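PDB 2DY1: elongation factor G from Thermus thermophilus, which binds GTP with a magnesium ion and probably acts as a GTPase elongation factor in ribosomal translation. Local coordinates for residues 103-108 with 113-118; 161-166 with 192-197; 277-282 with 372-377; 403-406 with 411-414; 514-519 with 533-538. All blocks are in the same frame, centred on the assembly; numbering follows the deposited sequence.

Contact 1 (103-108 with 113-118); sequences VAVSAE and VGTERA
In the beta-alpha-beta unit formed by strand 100-106, helix 113-124 and strand 129-134 of the GTP-binding domain, Thr-115 of the helix sets its methyl group against Val-103 and Val-105 of the strand. Thr-115 CG2 lies 3.7 Å from Val-103 CG1 and 3.9 Å from Val-105 CG2, so a single methyl touches two valines that alternate along one side of the strand. The Val-103 side chain meets the threonine at a slant, that of Val-105 nearly at a right angle. The threonine rotation sorts its two branches: CG2 stands anti to the backbone N and reaches the valines, while OG1, with chi1 at -44°, stays beside the backbone N and turns to polar partners. OG1 is hydrogen-bonded to the backbone N of Gln-112, just ahead of the helix, and lies 2.6 Å from water 1. That water donates to Ala-104 O at 2.7 Å, tying the strand backbone to the first turn of the helix. Threonine suits this buried place because it offers a methyl to the apolar side and a hydroxyl that can bond both the Gln-112 amide and the water, whereas beta-branched valines suit the extended strand. Where the strand gives way to the loop, Ser-106 OG accepts from Glu-108 N at 3.1 Å, an ST turn. Ser-20, a GTP-binding residue, has its side chain about 6 Å from that of Val-105, and Ala-104 touches it. Helix packed over parallel strand beside the phosphate-binding loop is typical of the P-loop GTPase fold.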
# COMPACT_ATOMS: atom_id res chain seq x y z
N VAL A 103 10.99 -14.30 4.71
CA VAL A 103 10.54 -14.12 3.33
C VAL A 103 10.37 -15.45 2.64
O VAL A 103 11.34 -16.15 2.41
CB VAL A 103 11.58 -13.24 2.56
CG1 VAL A 103 11.08 -12.91 1.17
CG2 VAL A 103 11.88 -11.93 3.36
N ALA A 104 9.12 -15.82 2.33
CA ALA A 104 8.83 -17.08 1.66
C ALA A 104 9.12 -16.92 0.18
O ALA A 104 8.76 -15.91 -0.43
CB ALA A 104 7.36 -17.47 1.84
N VAL A 105 9.79 -17.92 -0.37
CA VAL A 105 10.14 -17.93 -1.79
C VAL A 105 9.80 -19.32 -2.34
O VAL A 105 10.31 -20.33 -1.86
CB VAL A 105 11.67 -17.67 -1.99
CG1 VAL A 105 12.08 -17.88 -3.47
CG2 VAL A 105 12.00 -16.26 -1.55
N SER A 106 8.95 -19.37 -3.36
CA SER A 106 8.59 -20.64 -3.98
C SER A 106 9.78 -21.15 -4.81
O SER A 106 10.36 -20.39 -5.59
CB SER A 106 7.38 -20.44 -4.90
OG SER A 106 7.28 -21.50 -5.83
N ALA A 107 10.13 -22.42 -4.64
CA ALA A 107 11.25 -22.99 -5.38
C ALA A 107 10.95 -23.01 -6.88
O ALA A 107 11.87 -23.05 -7.69
CB ALA A 107 11.55 -24.40 -4.89
N GLU A 108 9.68 -22.96 -7.24
CA GLU A 108 9.28 -22.96 -8.64
C GLU A 108 9.56 -21.63 -9.32
O GLU A 108 10.02 -21.57 -10.46
CB GLU A 108 7.78 -23.14 -8.82
CG GLU A 108 7.12 -24.36 -8.32
CD GLU A 108 6.02 -24.75 -9.28
OE1 GLU A 108 6.24 -25.68 -10.08
OE2 GLU A 108 4.94 -24.12 -9.25
N VAL A 113 8.40 -10.24 -8.17
CA VAL A 113 8.24 -8.83 -7.88
C VAL A 113 7.74 -8.60 -6.45
O VAL A 113 8.24 -7.71 -5.76
CB VAL A 113 7.28 -8.16 -8.88
CG1 VAL A 113 7.04 -6.71 -8.48
CG2 VAL A 113 7.90 -8.21 -10.27
N GLY A 114 6.79 -9.42 -6.01
CA GLY A 114 6.27 -9.27 -4.66
C GLY A 114 7.30 -9.57 -3.58
O GLY A 114 7.22 -9.06 -2.46
N THR A 115 8.26 -10.43 -3.92
CA THR A 115 9.33 -10.80 -3.01
C THR A 115 10.21 -9.57 -2.83
O THR A 115 10.55 -9.19 -1.72
CB THR A 115 10.21 -11.93 -3.61
OG1 THR A 115 9.37 -12.94 -4.20
CG2 THR A 115 11.06 -12.56 -2.53
N GLU A 116 10.59 -8.96 -3.96
CA GLU A 116 11.43 -7.77 -3.93
C GLU A 116 10.79 -6.62 -3.17
O GLU A 116 11.46 -5.93 -2.42
CB GLU A 116 11.75 -7.31 -5.36
CG GLU A 116 12.75 -8.19 -6.08
CD GLU A 116 14.19 -7.96 -5.62
OE1 GLU A 116 14.40 -7.25 -4.61
OE2 GLU A 116 15.11 -8.49 -6.27
N ARG A 117 9.49 -6.41 -3.38
CA ARG A 117 8.83 -5.31 -2.68
C ARG A 117 8.92 -5.47 -1.16
O ARG A 117 9.23 -4.51 -0.45
CB ARG A 117 7.35 -5.22 -3.04
CG ARG A 117 6.99 -4.92 -4.48
CD ARG A 117 5.52 -4.57 -4.48
NE ARG A 117 4.78 -4.92 -5.69
CZ ARG A 117 4.03 -5.99 -5.88
NH1 ARG A 117 3.90 -6.87 -4.92
NH2 ARG A 117 3.40 -6.16 -7.03
N ALA A 118 8.62 -6.67 -0.67
CA ALA A 118 8.67 -6.89 0.78
C ALA A 118 10.12 -6.78 1.27
O ALA A 118 10.37 -6.23 2.33
CB ALA A 118 8.09 -8.26 1.12
O HOH W 1 8.24 -14.82 -2.83

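Contact 2 (161-166 with 192-197); sequences LPLYEG and EVPPEE
Leu-163 holds CG anti to its main-chain nitrogen (chi1 178°), and chi2 of 67° then swings CD1 onto the ring of Pro-194; Glu-197 folds back at its second torsion, chi2 -87°, and brings its carboxylate towards the same strand. Leu-163 CD1 rests 3.6 Å from Pro-194 CD and 3.8 Å from Pro-194 CG, the two side chains meeting at a slant. The rigid ring of proline gives the leucine a firm apolar surface in a loop without regular structure. Beside this patch the polar link is indirect. Water 2 donates to Pro-162 O at 2.7 Å and to Glu-197 OE1 at 2.9 Å, and lies at the edge of the Tyr-164 ring, in its plane. Water 3 accepts from Tyr-164 N at 2.8 Å and donates to Glu-197 OE1 at 2.7 Å. One carboxylate oxygen thus receives two waters that serve strand backbone groups, while OE2 makes a salt bridge with Arg-200. A bond of 2.8 Å from Glu-197 N to Pro-194 O closes a beta turn from Pro-194 to Glu-197. The loop follows edge strand 187-191 and leads into helix 198-213, folding back over the antiparallel extension of the GTPase domain's mixed sheet.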
# COMPACT_ATOMS: atom_id res chain seq x y z
N LEU A 161 19.89 -28.01 3.03
CA LEU A 161 19.97 -28.51 1.66
C LEU A 161 18.87 -29.59 1.64
O LEU A 161 18.50 -30.15 2.66
CB LEU A 161 21.33 -29.12 1.34
CG LEU A 161 22.47 -28.11 1.28
CD1 LEU A 161 23.76 -28.88 0.99
CD2 LEU A 161 22.23 -27.02 0.24
N PRO A 162 18.33 -29.90 0.46
CA PRO A 162 17.28 -30.91 0.41
C PRO A 162 17.74 -32.36 0.47
O PRO A 162 18.78 -32.72 -0.10
CB PRO A 162 16.58 -30.62 -0.91
CG PRO A 162 17.68 -30.04 -1.77
CD PRO A 162 18.54 -29.23 -0.83
N LEU A 163 16.98 -33.17 1.20
CA LEU A 163 17.26 -34.60 1.25
C LEU A 163 16.32 -35.26 0.25
O LEU A 163 15.10 -35.09 0.33
CB LEU A 163 17.02 -35.18 2.64
CG LEU A 163 17.27 -36.69 2.73
CD1 LEU A 163 18.76 -36.94 2.53
CD2 LEU A 163 16.84 -37.22 4.11
N TYR A 164 16.88 -35.98 -0.72
CA TYR A 164 16.08 -36.67 -1.71
C TYR A 164 16.22 -38.18 -1.58
O TYR A 164 17.25 -38.68 -1.14
CB TYR A 164 16.52 -36.32 -3.13
CG TYR A 164 16.18 -34.92 -3.57
CD1 TYR A 164 14.91 -34.62 -4.07
CD2 TYR A 164 17.12 -33.90 -3.51
CE1 TYR A 164 14.60 -33.32 -4.50
CE2 TYR A 164 16.82 -32.62 -3.93
CZ TYR A 164 15.56 -32.33 -4.42
OH TYR A 164 15.28 -31.05 -4.88
N GLU A 165 15.17 -38.88 -1.99
CA GLU A 165 15.19 -40.34 -2.03
C GLU A 165 14.58 -40.67 -3.39
O GLU A 165 13.41 -40.38 -3.65
CB GLU A 165 14.37 -40.95 -0.88
CG GLU A 165 15.08 -40.87 0.45
CD GLU A 165 14.24 -41.37 1.61
OE1 GLU A 165 13.07 -41.74 1.37
OE2 GLU A 165 14.75 -41.37 2.76
N GLY A 166 15.40 -41.22 -4.27
CA GLY A 166 14.92 -41.57 -5.60
C GLY A 166 14.20 -40.43 -6.31
O GLY A 166 13.14 -40.64 -6.91
N GLU A 192 20.74 -40.79 7.13
CA GLU A 192 22.15 -40.61 6.82
C GLU A 192 22.28 -39.62 5.68
O GLU A 192 21.39 -39.55 4.83
CB GLU A 192 22.77 -41.93 6.37
CG GLU A 192 22.74 -43.01 7.41
CD GLU A 192 23.92 -42.92 8.33
OE1 GLU A 192 24.58 -41.85 8.38
OE2 GLU A 192 24.20 -43.91 9.03
N VAL A 193 23.36 -38.86 5.66
CA VAL A 193 23.60 -37.95 4.54
C VAL A 193 24.01 -38.92 3.44
O VAL A 193 24.95 -39.72 3.62
CB VAL A 193 24.77 -36.99 4.80
CG1 VAL A 193 25.09 -36.24 3.51
CG2 VAL A 193 24.42 -36.00 5.91
N PRO A 194 23.31 -38.90 2.29
CA PRO A 194 23.67 -39.82 1.21
C PRO A 194 25.15 -39.69 0.82
O PRO A 194 25.68 -38.59 0.72
CB PRO A 194 22.74 -39.39 0.07
CG PRO A 194 21.55 -38.86 0.78
CD PRO A 194 22.16 -38.06 1.91
N PRO A 195 25.83 -40.83 0.58
CA PRO A 195 27.25 -40.89 0.21
C PRO A 195 27.57 -39.95 -0.97
O PRO A 195 28.56 -39.20 -0.95
CB PRO A 195 27.44 -42.36 -0.17
CG PRO A 195 26.46 -43.06 0.71
CD PRO A 195 25.24 -42.18 0.66
N GLU A 196 26.73 -39.99 -1.98
CA GLU A 196 26.91 -39.17 -3.16
C GLU A 196 26.74 -37.67 -2.92
O GLU A 196 27.07 -36.87 -3.79
CB GLU A 196 25.94 -39.62 -4.25
CG GLU A 196 26.19 -41.05 -4.68
CD GLU A 196 25.03 -41.63 -5.45
OE1 GLU A 196 24.75 -41.14 -6.57
OE2 GLU A 196 24.39 -42.57 -4.93
N GLU A 197 26.22 -37.30 -1.76
CA GLU A 197 25.99 -35.89 -1.43
C GLU A 197 27.04 -35.32 -0.49
O GLU A 197 27.15 -34.10 -0.36
CB GLU A 197 24.64 -35.72 -0.72
CG GLU A 197 23.40 -36.10 -1.50
CD GLU A 197 22.87 -34.96 -2.34
OE1 GLU A 197 21.66 -34.98 -2.65
OE2 GLU A 197 23.65 -34.06 -2.70
O HOH W 2 20.31 -32.40 -2.31
O HOH W 3 19.65 -36.01 -1.13

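Contact 3 (277-282 with 372-377); sequences ERFGDG and EVPFAR
Arg-278 is gripped at NH1 by a salt bridge to Asp-99 OD1 and a weak hydrogen bond to Ala-98 O, and its other terminal nitrogen, NH2, lies 3.5 Å from Pro-374 CG. The contact joins the end of helix 275-279 to the linker between two antiparallel sheets, that of domain II with strand 361-363 and that of domain III with strand 383-389. Arginine suits the place because its length matters: CG is anti to the backbone N (chi1 -177°), the chain runs extended to NE, and the guanidinium reaches both the acid and the proline. NH2 is also 3.9 Å from Pro-374 CB. Phe-279 CZ sits 3.5 Å above one guanidinium face, offset towards the rim, while Arg-278 CG lies above one face of the phenyl ring, near its rim; the two neighbours therefore pack along each other before they meet the loop. The ring of Phe-279 also meets that of Tyr-306. Pro-374, buried and with its ring turned to the helix, fills the join without bringing a backbone N-H. After Phe-279 the helix stops at Gly-280, whose phi of 73° is easily reached without a side chain. Pro-374 CG lies in the plane of the phenyl ring, 3.9 Å from Phe-279 CZ, and Glu-372 O stands at the same ring's edge, 4.1 Å from Phe-279 CE1.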
# COMPACT_ATOMS: atom_id res chain seq x y z
N GLU A 277 17.23 -6.99 21.96
CA GLU A 277 18.38 -6.75 21.10
C GLU A 277 18.15 -5.58 20.13
O GLU A 277 19.09 -4.97 19.64
CB GLU A 277 18.74 -8.03 20.33
CG GLU A 277 19.35 -9.09 21.22
CD GLU A 277 19.60 -10.41 20.53
OE1 GLU A 277 20.69 -10.98 20.72
OE2 GLU A 277 18.70 -10.90 19.81
N ARG A 278 16.89 -5.27 19.84
CA ARG A 278 16.61 -4.18 18.93
C ARG A 278 16.39 -2.83 19.62
O ARG A 278 16.97 -1.82 19.22
CB ARG A 278 15.37 -4.50 18.07
CG ARG A 278 15.08 -3.43 17.05
CD ARG A 278 13.82 -3.73 16.25
NE ARG A 278 13.57 -2.72 15.23
CZ ARG A 278 12.44 -2.66 14.52
NH1 ARG A 278 11.49 -3.55 14.75
NH2 ARG A 278 12.29 -1.74 13.57
N PHE A 279 15.57 -2.85 20.67
CA PHE A 279 15.16 -1.64 21.40
C PHE A 279 15.77 -1.45 22.78
O PHE A 279 15.59 -0.39 23.38
CB PHE A 279 13.64 -1.66 21.62
CG PHE A 279 12.84 -1.53 20.36
CD1 PHE A 279 12.62 -0.29 19.78
CD2 PHE A 279 12.36 -2.67 19.72
CE1 PHE A 279 11.92 -0.19 18.57
CE2 PHE A 279 11.68 -2.56 18.52
CZ PHE A 279 11.46 -1.34 17.94
N GLY A 280 16.46 -2.48 23.28
CA GLY A 280 17.01 -2.40 24.62
C GLY A 280 15.86 -2.53 25.61
O GLY A 280 14.71 -2.77 25.22
N ASP A 281 16.15 -2.38 26.90
CA ASP A 281 15.10 -2.47 27.92
C ASP A 281 14.70 -1.05 28.27
O ASP A 281 15.46 -0.11 28.06
CB ASP A 281 15.61 -3.20 29.17
CG ASP A 281 15.87 -4.68 28.93
OD1 ASP A 281 14.93 -5.39 28.50
OD2 ASP A 281 17.00 -5.14 29.18
N GLY A 282 13.49 -0.90 28.79
CA GLY A 282 13.04 0.44 29.13
C GLY A 282 11.54 0.52 29.29
O GLY A 282 10.85 -0.51 29.34
N GLU A 372 12.57 7.07 17.06
CA GLU A 372 12.44 5.94 17.98
C GLU A 372 11.34 4.94 17.65
O GLU A 372 11.30 3.85 18.23
CB GLU A 372 12.22 6.49 19.39
CG GLU A 372 13.36 7.38 19.86
CD GLU A 372 13.10 8.03 21.20
OE1 GLU A 372 12.40 9.06 21.24
OE2 GLU A 372 13.58 7.51 22.23
N VAL A 373 10.47 5.29 16.71
CA VAL A 373 9.33 4.44 16.34
C VAL A 373 9.40 3.94 14.90
O VAL A 373 9.48 4.75 13.98
CB VAL A 373 8.02 5.26 16.47
CG1 VAL A 373 6.80 4.36 16.29
CG2 VAL A 373 7.98 5.95 17.83
N PRO A 374 9.36 2.61 14.68
CA PRO A 374 9.42 2.12 13.29
C PRO A 374 8.29 2.74 12.46
O PRO A 374 7.17 2.90 12.94
CB PRO A 374 9.23 0.60 13.45
CG PRO A 374 9.77 0.33 14.85
CD PRO A 374 9.26 1.50 15.64
N PHE A 375 8.58 3.08 11.22
CA PHE A 375 7.56 3.69 10.39
C PHE A 375 7.79 3.34 8.93
O PHE A 375 8.89 3.53 8.41
CB PHE A 375 7.58 5.22 10.54
CG PHE A 375 6.43 5.90 9.85
CD1 PHE A 375 5.22 6.06 10.51
CD2 PHE A 375 6.53 6.31 8.52
CE1 PHE A 375 4.12 6.61 9.86
CE2 PHE A 375 5.42 6.86 7.86
CZ PHE A 375 4.23 7.01 8.53
N ALA A 376 6.74 2.83 8.29
CA ALA A 376 6.80 2.52 6.88
C ALA A 376 5.67 3.31 6.24
O ALA A 376 4.48 3.07 6.51
CB ALA A 376 6.62 1.02 6.64
N ARG A 377 6.05 4.26 5.39
CA ARG A 377 5.11 5.12 4.69
C ARG A 377 4.29 4.30 3.70
O ARG A 377 4.81 3.39 3.09
CB ARG A 377 5.91 6.18 3.92
CG ARG A 377 5.09 7.29 3.27
CD ARG A 377 5.99 8.11 2.35
NE ARG A 377 6.42 7.31 1.22
CZ ARG A 377 5.73 7.21 0.09
NH1 ARG A 377 4.59 7.89 -0.07
NH2 ARG A 377 6.15 6.41 -0.87

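Contact 4 (403-406 with 411-414); sequences RKLL and SLKL
Leu-405 and Leu-412 cross at about a right angle, while Leu-406, beside them, lays one methyl against the carbonyl of Leu-412. In the first pair Leu-412 CD1 inserts against the branched end of Leu-405, 3.7 Å from both Leu-405 CG and Leu-405 CD2, so one methyl meets a branch point and one of its arms. Leu-405 presents this end because its CG stands anti to the backbone N and its chi2 of 73° leaves CD2, with CG, facing Leu-412; its neighbours Arg-439 and Leu-440 belong to helix 430-442. Leu-406 approaches differently. Its CD1 is 3.2 Å from Leu-412 O and 3.8 Å from Leu-412 C, tight against the carbonyl, and 3.9 Å from Leu-412 CB. The torsions behind this, chi1 -88° and chi2 -74°, lie away from the two common leucine conformations, so the close fit goes with an unusual rotation. Leucine suits all three positions: its branched apolar end lets one methyl lodge against a neighbour's branch or backbone without placing a polar group in the layer. Leu-412 also touches Leu-425 of strand 423-427, which continues the apolar layer into the sheet. On the other side of the strand, the CB of Lys-413 points away from the helix and its side chain makes a cation-pi contact with Trp-426. The order strand, helix, two strands, helix, strand, with helix 392-408 leading through a short loop into edge strand 413-416, is that of the ferredoxin-like fold, consistent with domain III of elongation factor G.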
# COMPACT_ATOMS: atom_id res chain seq x y z
N ARG A 403 -16.94 4.80 7.20
CA ARG A 403 -16.11 5.14 8.35
C ARG A 403 -15.39 3.87 8.84
O ARG A 403 -14.17 3.88 9.08
CB ARG A 403 -16.96 5.71 9.49
CG ARG A 403 -16.12 6.26 10.66
CD ARG A 403 -16.99 6.53 11.89
NE ARG A 403 -17.50 5.29 12.46
CZ ARG A 403 -16.75 4.39 13.09
NH1 ARG A 403 -15.45 4.60 13.25
NH2 ARG A 403 -17.28 3.25 13.51
N LYS A 404 -16.14 2.78 9.00
CA LYS A 404 -15.58 1.51 9.45
C LYS A 404 -14.52 1.01 8.45
O LYS A 404 -13.45 0.55 8.83
CB LYS A 404 -16.67 0.44 9.57
CG LYS A 404 -17.64 0.61 10.74
CD LYS A 404 -18.53 -0.64 10.82
CE LYS A 404 -19.47 -0.59 12.02
NZ LYS A 404 -20.57 0.39 11.82
N LEU A 405 -14.86 1.08 7.17
CA LEU A 405 -13.94 0.61 6.13
C LEU A 405 -12.61 1.34 6.16
O LEU A 405 -11.55 0.70 6.03
CB LEU A 405 -14.58 0.80 4.75
CG LEU A 405 -13.73 0.35 3.55
CD1 LEU A 405 -13.70 -1.19 3.51
CD2 LEU A 405 -14.29 0.91 2.25
N LEU A 406 -12.64 2.66 6.33
CA LEU A 406 -11.40 3.43 6.34
C LEU A 406 -10.65 3.28 7.66
O LEU A 406 -9.44 3.51 7.70
CB LEU A 406 -11.67 4.91 6.00
CG LEU A 406 -11.66 5.34 4.53
CD1 LEU A 406 -10.23 5.37 4.02
CD2 LEU A 406 -12.50 4.39 3.67
N SER A 411 -5.37 2.53 3.79
CA SER A 411 -4.65 2.58 2.52
C SER A 411 -5.60 3.00 1.40
O SER A 411 -5.18 3.19 0.26
CB SER A 411 -3.98 1.25 2.17
OG SER A 411 -4.91 0.32 1.61
N LEU A 412 -6.89 3.08 1.71
CA LEU A 412 -7.88 3.58 0.76
C LEU A 412 -7.97 5.09 1.03
O LEU A 412 -7.63 5.54 2.13
CB LEU A 412 -9.28 2.98 1.05
CG LEU A 412 -9.45 1.49 0.75
CD1 LEU A 412 -10.69 0.96 1.47
CD2 LEU A 412 -9.56 1.30 -0.77
N LYS A 413 -8.42 5.87 0.05
CA LYS A 413 -8.60 7.31 0.26
C LYS A 413 -10.00 7.63 -0.25
O LYS A 413 -10.39 7.19 -1.31
CB LYS A 413 -7.57 8.13 -0.51
CG LYS A 413 -7.65 9.64 -0.27
CD LYS A 413 -6.58 10.35 -1.09
CE LYS A 413 -6.93 11.80 -1.33
NZ LYS A 413 -6.31 12.27 -2.61
N LEU A 414 -10.76 8.40 0.51
CA LEU A 414 -12.11 8.74 0.12
C LEU A 414 -12.12 10.25 -0.06
O LEU A 414 -11.68 10.97 0.83
CB LEU A 414 -13.05 8.33 1.25
CG LEU A 414 -14.56 8.45 1.07
CD1 LEU A 414 -15.03 7.54 -0.06
CD2 LEU A 414 -15.21 8.08 2.39

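Contact 5 (514-519 with 533-538); sequences EGIKEA and FKAIVY
Ile-516 carries the whole helix side of the buried contact, laying its two branches over three strand residues, Phe-533, Ala-535 and Val-537. Its CG2 touches Phe-533 CE2 at 4.1 Å, at the edge of the ring and near its plane, and Ala-535 CB at 4.2 Å. The longer branch goes the other way: CD1 meets Val-537 CG2 at 4.1 Å. Chi1 of -77° sets CG1 anti to the carbonyl carbon and leaves CG2 anti to the backbone N, and CG1 carries CD1 farther along the strand. Alternate residues of a strand point to one side, so these three face the helix; small Ala-535 in the middle lets the isoleucine approach between two larger neighbours. Helix and strand axes come within 10.7 Å and run at 145°, close to antiparallel, as expected within a beta-alpha-beta unit. Here strand 494-497, helix 509-520 and strand 533-541 form a left-handed crossover, the rare hand known from the S5-like fold of domain IV in elongation factor G. Phe-533 continues the apolar layer by meeting the ring of Phe-560 of helix 549-566. The solvent side differs in kind. Lys-517 and Glu-518 occupy exposed helix positions, where long charged chains fit well, and Lys-517 NZ has a long, weak ion pair with Glu-513. On the opposite face of the strand, Ile-536 directs its CB away from the helix and touches Glu-488 and Glu-496.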
# COMPACT_ATOMS: atom_id res chain seq x y z
N GLU A 514 -14.11 38.34 -7.61
CA GLU A 514 -14.91 37.22 -7.11
C GLU A 514 -15.97 36.80 -8.13
O GLU A 514 -16.16 35.62 -8.39
CB GLU A 514 -15.63 37.59 -5.81
CG GLU A 514 -14.80 37.55 -4.55
CD GLU A 514 -15.62 37.96 -3.33
OE1 GLU A 514 -16.76 37.47 -3.19
OE2 GLU A 514 -15.11 38.76 -2.51
N GLY A 515 -16.67 37.79 -8.68
CA GLY A 515 -17.71 37.52 -9.66
C GLY A 515 -17.18 36.87 -10.93
O GLY A 515 -17.84 36.03 -11.54
N ILE A 516 -15.99 37.27 -11.35
CA ILE A 516 -15.40 36.67 -12.54
C ILE A 516 -15.02 35.24 -12.22
O ILE A 516 -15.29 34.33 -13.01
CB ILE A 516 -14.13 37.46 -13.00
CG1 ILE A 516 -14.58 38.74 -13.72
CG2 ILE A 516 -13.28 36.60 -13.93
CD1 ILE A 516 -13.65 39.93 -13.48
N LYS A 517 -14.39 35.02 -11.07
CA LYS A 517 -13.99 33.67 -10.70
C LYS A 517 -15.21 32.76 -10.57
O LYS A 517 -15.19 31.60 -11.00
CB LYS A 517 -13.18 33.67 -9.40
CG LYS A 517 -11.75 34.19 -9.56
CD LYS A 517 -11.04 34.18 -8.22
CE LYS A 517 -9.57 34.52 -8.35
NZ LYS A 517 -8.88 34.50 -7.02
N GLU A 518 -16.30 33.28 -10.01
CA GLU A 518 -17.51 32.48 -9.86
C GLU A 518 -18.12 32.08 -11.20
O GLU A 518 -18.52 30.93 -11.38
CB GLU A 518 -18.51 33.23 -8.97
CG GLU A 518 -17.96 33.46 -7.56
CD GLU A 518 -18.81 34.39 -6.69
OE1 GLU A 518 -19.63 35.15 -7.24
OE2 GLU A 518 -18.63 34.37 -5.45
N ALA A 519 -18.17 33.01 -12.15
CA ALA A 519 -18.74 32.71 -13.45
C ALA A 519 -17.82 31.78 -14.22
O ALA A 519 -18.27 31.01 -15.07
CB ALA A 519 -18.96 34.00 -14.25
N PHE A 533 -7.15 32.31 -19.23
CA PHE A 533 -7.56 33.65 -19.66
C PHE A 533 -7.10 34.72 -18.69
O PHE A 533 -6.93 34.47 -17.50
CB PHE A 533 -9.09 33.76 -19.79
CG PHE A 533 -9.83 33.61 -18.49
CD1 PHE A 533 -10.30 32.37 -18.07
CD2 PHE A 533 -10.05 34.72 -17.67
CE1 PHE A 533 -10.98 32.23 -16.86
CE2 PHE A 533 -10.73 34.59 -16.46
CZ PHE A 533 -11.20 33.34 -16.05
N LYS A 534 -6.92 35.91 -19.24
CA LYS A 534 -6.54 37.07 -18.45
C LYS A 534 -7.81 37.91 -18.47
O LYS A 534 -8.42 38.08 -19.53
CB LYS A 534 -5.39 37.83 -19.11
CG LYS A 534 -4.94 39.06 -18.33
CD LYS A 534 -3.81 39.80 -19.04
CE LYS A 534 -2.57 38.94 -19.19
NZ LYS A 534 -1.44 39.68 -19.82
N ALA A 535 -8.22 38.38 -17.30
CA ALA A 535 -9.42 39.20 -17.18
C ALA A 535 -8.95 40.62 -16.83
O ALA A 535 -8.29 40.84 -15.81
CB ALA A 535 -10.33 38.66 -16.07
N ILE A 536 -9.31 41.57 -17.68
CA ILE A 536 -8.95 42.96 -17.51
C ILE A 536 -10.21 43.81 -17.29
O ILE A 536 -11.09 43.85 -18.16
CB ILE A 536 -8.21 43.48 -18.77
CG1 ILE A 536 -6.97 42.61 -19.03
CG2 ILE A 536 -7.80 44.93 -18.57
CD1 ILE A 536 -6.25 42.95 -20.34
N VAL A 537 -10.30 44.47 -16.14
CA VAL A 537 -11.44 45.35 -15.86
C VAL A 537 -10.91 46.73 -16.19
O VAL A 537 -10.00 47.24 -15.51
CB VAL A 537 -11.88 45.22 -14.39
CG1 VAL A 537 -12.95 46.30 -14.06
CG2 VAL A 537 -12.46 43.82 -14.18
N TYR A 538 -11.47 47.33 -17.24
CA TYR A 538 -10.94 48.59 -17.75
C TYR A 538 -11.82 49.81 -17.74
O TYR A 538 -11.37 50.90 -18.07
CB TYR A 538 -10.44 48.36 -19.17
CG TYR A 538 -11.52 48.01 -20.18
CD1 TYR A 538 -11.95 46.69 -20.36
CD2 TYR A 538 -12.10 49.01 -20.96
CE1 TYR A 538 -12.94 46.39 -21.31
CE2 TYR A 538 -13.08 48.72 -21.90
CZ TYR A 538 -13.49 47.42 -22.07
OH TYR A 538 -14.46 47.14 -23.00

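Along the chain the five contacts follow one another in series. Contacts 1 and 2 lie in the GTP-binding domain and reach the same mixed sheet, their centres 26 Å apart: contact 1 near the phosphate-binding loop, the Thr-115 side chain about 10 Å from GTP, contact 2 at the extension of the sheet. Contact 3 lies 25 Å from contact 1, contact 4 27 Å from contact 3, and contact 5 39 Å from contact 4 and 84 Å from contact 2, all between centres. None touches another, as befits an elongated protein of successive domains. Contacts 1, 4 and 5 pack a helix on a strand within one domain; contact 2 joins strand to loop, contact 3 a helix end to an interdomain linker.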